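Local coordinates for polyketide Synthase III (Ectocarpus siliculosus, PDB 4B0N), which works as a type III polyketide synthase of the chalcone/stilbene synthase family, probably as an acyltransferase, in a pathway to phlorotannin monomers in a brown alga, at residues A[240-252]-A[361-373]. Residues are numbered along the deposited sequence; the frame is centred on the assembly and turned at random.
With ACD (arachidonic acid), chain D.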
loop_
_atom_site.group_PDB
_atom_site.type_symbol
_atom_site.label_atom_id
_atom_site.label_comp_id
_atom_site.label_asym_id
_atom_site.label_seq_id
_atom_site.Cartn_x
_atom_site.Cartn_y
_atom_site.Cartn_z
ATOM N N HIS A 240 -0.400 -23.891 6.373
ATOM C CA HIS A 240 -1.095 -24.536 5.258
ATOM C C HIS A 240 -2.432 -25.097 5.651
ATOM O O HIS A 240 -3.350 -25.159 4.830
ATOM C CB HIS A 240 -0.224 -25.628 4.651
ATOM C CG HIS A 240 0.834 -25.108 3.710
ATOM N ND1 HIS A 240 0.703 -25.171 2.374
ATOM C CD2 HIS A 240 2.061 -24.494 3.957
ATOM C CE1 HIS A 240 1.793 -24.631 1.794
ATOM N NE2 HIS A 240 2.622 -24.218 2.763
ATOM N N ALA A 241 -2.551 -25.503 6.914
ATOM C CA ALA A 241 -3.804 -26.014 7.455
ATOM C C ALA A 241 -4.813 -24.899 7.718
ATOM O O ALA A 241 -6.020 -25.141 7.744
ATOM C CB ALA A 241 -3.544 -26.800 8.730
ATOM N N ILE A 242 -4.310 -23.678 7.894
ATOM C CA ILE A 242 -5.121 -22.558 8.375
ATOM C C ILE A 242 -5.494 -21.540 7.291
ATOM O O ILE A 242 -6.675 -21.237 7.112
ATOM C CB ILE A 242 -4.451 -21.884 9.600
ATOM C CG1 ILE A 242 -4.472 -22.846 10.793
ATOM C CG2 ILE A 242 -5.139 -20.572 9.968
ATOM C CD1 ILE A 242 -3.503 -22.495 11.899
ATOM N N PHE A 243 -4.497 -21.025 6.571
ATOM C CA PHE A 243 -4.716 -19.953 5.595
ATOM C C PHE A 243 -5.597 -20.373 4.420
ATOM O O PHE A 243 -5.528 -21.514 3.961
ATOM C CB PHE A 243 -3.385 -19.388 5.078
ATOM C CG PHE A 243 -2.583 -18.651 6.120
ATOM C CD1 PHE A 243 -3.207 -18.016 7.195
ATOM C CD2 PHE A 243 -1.202 -18.565 6.009
ATOM C CE1 PHE A 243 -2.465 -17.334 8.149
ATOM C CE2 PHE A 243 -0.456 -17.879 6.957
ATOM C CZ PHE A 243 -1.087 -17.264 8.029
ATOM N N ALA A 244 -6.415 -19.433 3.942
ATOM C CA ALA A 244 -7.387 -19.686 2.872
ATOM C C ALA A 244 -7.607 -18.464 1.974
ATOM O O ALA A 244 -6.964 -17.428 2.153
ATOM C CB ALA A 244 -8.705 -20.143 3.471
ATOM N N ASP A 245 -8.521 -18.592 1.013
ATOM C CA ASP A 245 -8.824 -17.518 0.066
ATOM C C ASP A 245 -10.177 -16.870 0.344
ATOM O O ASP A 245 -11.141 -17.557 0.692
ATOM C CB ASP A 245 -8.805 -18.049 -1.368
ATOM C CG ASP A 245 -7.438 -18.549 -1.800
ATOM O OD1 ASP A 245 -6.585 -18.843 -0.936
ATOM O OD2 ASP A 245 -7.219 -18.647 -3.024
ATOM N N GLY A 246 -10.243 -15.549 0.175
ATOM C CA GLY A 246 -11.476 -14.791 0.409
ATOM C C GLY A 246 -11.430 -13.332 -0.011
ATOM O O GLY A 246 -10.358 -12.763 -0.212
ATOM N N CYS A 247 -12.610 -12.731 -0.142
ATOM C CA CYS A 247 -12.736 -11.321 -0.499
ATOM C C CYS A 247 -13.950 -10.661 0.158
ATOM O O CYS A 247 -15.023 -11.259 0.269
ATOM C CB CYS A 247 -12.799 -11.151 -2.018
ATOM S SG CYS A 247 -13.084 -9.455 -2.580
ATOM N N ALA A 248 -13.759 -9.418 0.589
ATOM C CA ALA A 248 -14.823 -8.629 1.197
ATOM C C ALA A 248 -14.653 -7.160 0.850
ATOM O O ALA A 248 -13.532 -6.652 0.804
ATOM C CB ALA A 248 -14.838 -8.819 2.705
ATOM N N ALA A 249 -15.770 -6.485 0.602
ATOM C CA ALA A 249 -15.751 -5.074 0.230
ATOM C C ALA A 249 -16.710 -4.249 1.081
ATOM O O ALA A 249 -17.684 -4.771 1.630
ATOM C CB ALA A 249 -16.066 -4.910 -1.248
ATOM N N ALA A 250 -16.419 -2.956 1.187
ATOM C CA ALA A 250 -17.240 -2.034 1.961
ATOM C C ALA A 250 -17.284 -0.666 1.296
ATOM O O ALA A 250 -16.250 -0.123 0.899
ATOM C CB ALA A 250 -16.715 -1.916 3.384
ATOM N N VAL A 251 -18.489 -0.123 1.162
ATOM C CA VAL A 251 -18.666 1.236 0.673
ATOM C C VAL A 251 -18.849 2.145 1.880
ATOM O O VAL A 251 -19.550 1.793 2.830
ATOM C CB VAL A 251 -19.870 1.365 -0.282
ATOM C CG1 VAL A 251 -19.897 2.746 -0.924
ATOM C CG2 VAL A 251 -19.818 0.289 -1.356
ATOM N N LEU A 252 -18.207 3.307 1.842
ATOM C CA LEU A 252 -18.216 4.211 2.979
ATOM C C LEU A 252 -18.726 5.595 2.630
ATOM O O LEU A 252 -18.291 6.205 1.651
ATOM C CB LEU A 252 -16.828 4.279 3.610
ATOM C CG LEU A 252 -16.587 3.124 4.583
ATOM C CD1 LEU A 252 -15.297 2.388 4.272
ATOM C CD2 LEU A 252 -16.623 3.609 6.024
ATOM N N GLU A 361 -15.898 -22.081 8.872
ATOM C CA GLU A 361 -16.444 -22.158 7.518
ATOM C C GLU A 361 -15.445 -21.726 6.444
ATOM O O GLU A 361 -15.430 -22.291 5.346
ATOM C CB GLU A 361 -17.745 -21.341 7.425
ATOM C CG GLU A 361 -18.329 -21.146 6.026
ATOM C CD GLU A 361 -18.665 -22.444 5.301
ATOM O OE1 GLU A 361 -18.838 -23.495 5.959
ATOM O OE2 GLU A 361 -18.765 -22.407 4.056
ATOM N N TYR A 362 -14.606 -20.744 6.771
ATOM C CA TYR A 362 -13.733 -20.103 5.782
ATOM C C TYR A 362 -12.236 -20.228 6.063
ATOM O O TYR A 362 -11.421 -20.041 5.159
ATOM C CB TYR A 362 -14.083 -18.616 5.653
ATOM C CG TYR A 362 -15.540 -18.311 5.379
ATOM C CD1 TYR A 362 -16.109 -18.571 4.131
ATOM C CD2 TYR A 362 -16.346 -17.738 6.362
ATOM C CE1 TYR A 362 -17.443 -18.287 3.877
ATOM C CE2 TYR A 362 -17.679 -17.447 6.117
ATOM C CZ TYR A 362 -18.223 -17.721 4.875
ATOM O OH TYR A 362 -19.549 -17.431 4.632
ATOM N N GLY A 363 -11.875 -20.523 7.311
ATOM C CA GLY A 363 -10.478 -20.466 7.748
ATOM C C GLY A 363 -10.010 -19.031 7.924
ATOM O O GLY A 363 -10.825 -18.114 8.050
ATOM N N ASN A 364 -8.694 -18.835 7.937
ATOM C CA ASN A 364 -8.115 -17.494 8.020
ATOM C C ASN A 364 -7.780 -16.930 6.635
ATOM O O ASN A 364 -6.795 -17.327 6.001
ATOM C CB ASN A 364 -6.886 -17.485 8.937
ATOM C CG ASN A 364 -6.344 -16.084 9.191
ATOM O OD1 ASN A 364 -6.988 -15.077 8.877
ATOM N ND2 ASN A 364 -5.148 -16.017 9.768
ATOM N N MET A 365 -8.610 -15.998 6.178
ATOM C CA MET A 365 -8.461 -15.399 4.854
ATOM C C MET A 365 -7.591 -14.148 4.883
ATOM O O MET A 365 -7.513 -13.424 3.889
ATOM C CB MET A 365 -9.829 -15.028 4.286
ATOM C CG MET A 365 -10.824 -16.166 4.189
ATOM S SD MET A 365 -12.485 -15.495 4.337
ATOM C CE MET A 365 -13.337 -16.534 3.164
ATOM N N LEU A 366 -6.936 -13.903 6.017
ATOM C CA LEU A 366 -6.134 -12.693 6.224
ATOM C C LEU A 366 -7.021 -11.446 6.378
ATOM O O LEU A 366 -7.850 -11.384 7.293
ATOM C CB LEU A 366 -5.087 -12.502 5.112
ATOM C CG LEU A 366 -3.924 -13.484 4.941
ATOM C CD1 LEU A 366 -4.349 -14.797 4.302
ATOM C CD2 LEU A 366 -2.838 -12.835 4.100
ATOM N N SER A 367 -6.853 -10.476 5.477
ATOM C CA SER A 367 -7.503 -9.161 5.586
ATOM C C SER A 367 -9.035 -9.181 5.688
ATOM O O SER A 367 -9.591 -8.565 6.600
ATOM C CB SER A 367 -7.075 -8.245 4.435
ATOM O OG SER A 367 -5.686 -8.349 4.183
ATOM N N PRO A 368 -9.724 -9.885 4.763
ATOM C CA PRO A 368 -11.190 -9.841 4.792
ATOM C C PRO A 368 -11.838 -10.555 5.986
ATOM O O PRO A 368 -13.011 -10.315 6.272
ATOM C CB PRO A 368 -11.587 -10.531 3.481
ATOM C CG PRO A 368 -10.444 -11.425 3.163
ATOM C CD PRO A 368 -9.227 -10.679 3.623
ATOM N N SER A 369 -11.085 -11.411 6.677
ATOM C CA SER A 369 -11.632 -12.237 7.757
ATOM C C SER A 369 -12.426 -11.426 8.777
ATOM O O SER A 369 -13.517 -11.830 9.177
ATOM C CB SER A 369 -10.524 -13.030 8.447
ATOM O OG SER A 369 -9.885 -13.899 7.529
ATOM N N VAL A 370 -11.872 -10.280 9.171
ATOM C CA VAL A 370 -12.516 -9.341 10.093
ATOM C C VAL A 370 -13.855 -8.848 9.536
ATOM O O VAL A 370 -14.828 -8.722 10.278
ATOM C CB VAL A 370 -11.605 -8.123 10.397
ATOM C CG1 VAL A 370 -12.078 -7.383 11.641
ATOM C CG2 VAL A 370 -10.157 -8.557 10.575
ATOM N N MET A 371 -13.887 -8.582 8.228
ATOM C CA MET A 371 -15.096 -8.128 7.530
ATOM C C MET A 371 -16.160 -9.226 7.485
ATOM O O MET A 371 -17.355 -8.937 7.477
ATOM C CB MET A 371 -14.774 -7.701 6.094
ATOM C CG MET A 371 -13.445 -6.995 5.885
ATOM S SD MET A 371 -13.603 -5.240 5.514
ATOM C CE MET A 371 -14.180 -5.265 3.819
ATOM N N PHE A 372 -15.725 -10.481 7.427
ATOM C CA PHE A 372 -16.648 -11.612 7.442
ATOM C C PHE A 372 -17.360 -11.715 8.794
ATOM O O PHE A 372 -18.583 -11.864 8.841
ATOM C CB PHE A 372 -15.919 -12.920 7.104
ATOM C CG PHE A 372 -15.773 -13.178 5.627
ATOM C CD1 PHE A 372 -14.861 -12.459 4.862
ATOM C CD2 PHE A 372 -16.532 -14.161 5.006
ATOM C CE1 PHE A 372 -14.723 -12.702 3.504
ATOM C CE2 PHE A 372 -16.396 -14.412 3.647
ATOM C CZ PHE A 372 -15.493 -13.680 2.895
ATOM N N VAL A 373 -16.592 -11.631 9.882
ATOM C CA VAL A 373 -17.142 -11.622 11.241
ATOM C C VAL A 373 -18.066 -10.419 11.406
ATOM O O VAL A 373 -19.201 -10.552 11.865
ATOM C CB VAL A 373 -16.033 -11.555 12.317
ATOM C CG1 VAL A 373 -16.633 -11.579 13.716
ATOM C CG2 VAL A 373 -15.038 -12.695 12.150
HETATM C C1 ACD D . -0.689 -13.591 9.685
HETATM C C2 ACD D . -0.199 -12.649 8.606
HETATM C C3 ACD D . -0.593 -13.188 7.234
HETATM C C4 ACD D . 0.470 -12.867 6.191
HETATM C C5 ACD D . 0.287 -13.745 4.977
HETATM C C6 ACD D . 1.122 -13.655 3.945
HETATM C C7 ACD D . 0.908 -14.536 2.738
HETATM C C8 ACD D . 1.540 -15.895 2.920
HETATM C C9 ACD D . 1.035 -16.937 2.260
HETATM C C10 ACD D . 1.647 -18.309 2.412
HETATM C C11 ACD D . 0.643 -19.264 3.008
HETATM C C12 ACD D . 0.431 -20.449 2.442
HETATM C C13 ACD D . -0.573 -21.397 3.055
HETATM C C14 ACD D . -1.517 -21.930 2.003
HETATM C C15 ACD D . -2.582 -22.636 2.378
HETATM C C16 ACD D . -3.544 -23.185 1.353
HETATM C C17 ACD D . -3.112 -24.595 0.969
HETATM C C18 ACD D . -4.035 -25.665 1.542
HETATM C C19 ACD D . -3.216 -26.856 2.021
HETATM C C20 ACD D . -4.103 -28.035 2.351
HETATM O O1 ACD D . -1.287 -13.116 10.677
#
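F243 and N364 meet as a single beta bridge: N364 N donates to I242 O at 3.2 Å, and A244 N returns a bond to N364 O at 3.0 Å. The F243 side chain leaves this bridge with CG anti to its carbonyl carbon (chi1 -67°), which carries the ring between the N364 amide and the bound arachidonic acid. Its CB faces C13 of the fatty acid. Beyond CG the two ring edges part company: F243 CD2 meets ACD C11 edge-on at 3.6 Å, while CD1 borders N364 O and ND2. Further out, F243 CE1 has N364 ND2 at its edge, in the ring plane, 3.4 Å away, with ring and amide planes turned 64° apart. The tip, F243 CZ, comes within 4.0 Å of ACD C1, the carboxyl carbon. With F243 cut back to an alanine, a gap would probably open between lipid and loop, and the N364 amide would lose its aromatic neighbour. That amide's OD1 accepts from L366 N at 3.1 Å, an Asx turn that holds the loop bent while L366 CD2 touches ACD C5. In the thiolase fold of the chalcone synthase family, this contact joins the two halves of the chain: strand 245-255 of the N-terminal half's mixed sheet packs against the start of helix 369-385 of the C-terminal half, the axes of strand 245-252 and helix 369-373 crossing at 65°. Small residues probably allow the close approach: a side chain on G246 would run into M365 CE, and A248 CB packs against M371 CB at 3.6 Å, flanked by P368 CB and F372 CE1. M371, its chain bent, brings CE against A248 O and near A250 CB. M365 SD sits over one face of F372, offset toward the rim.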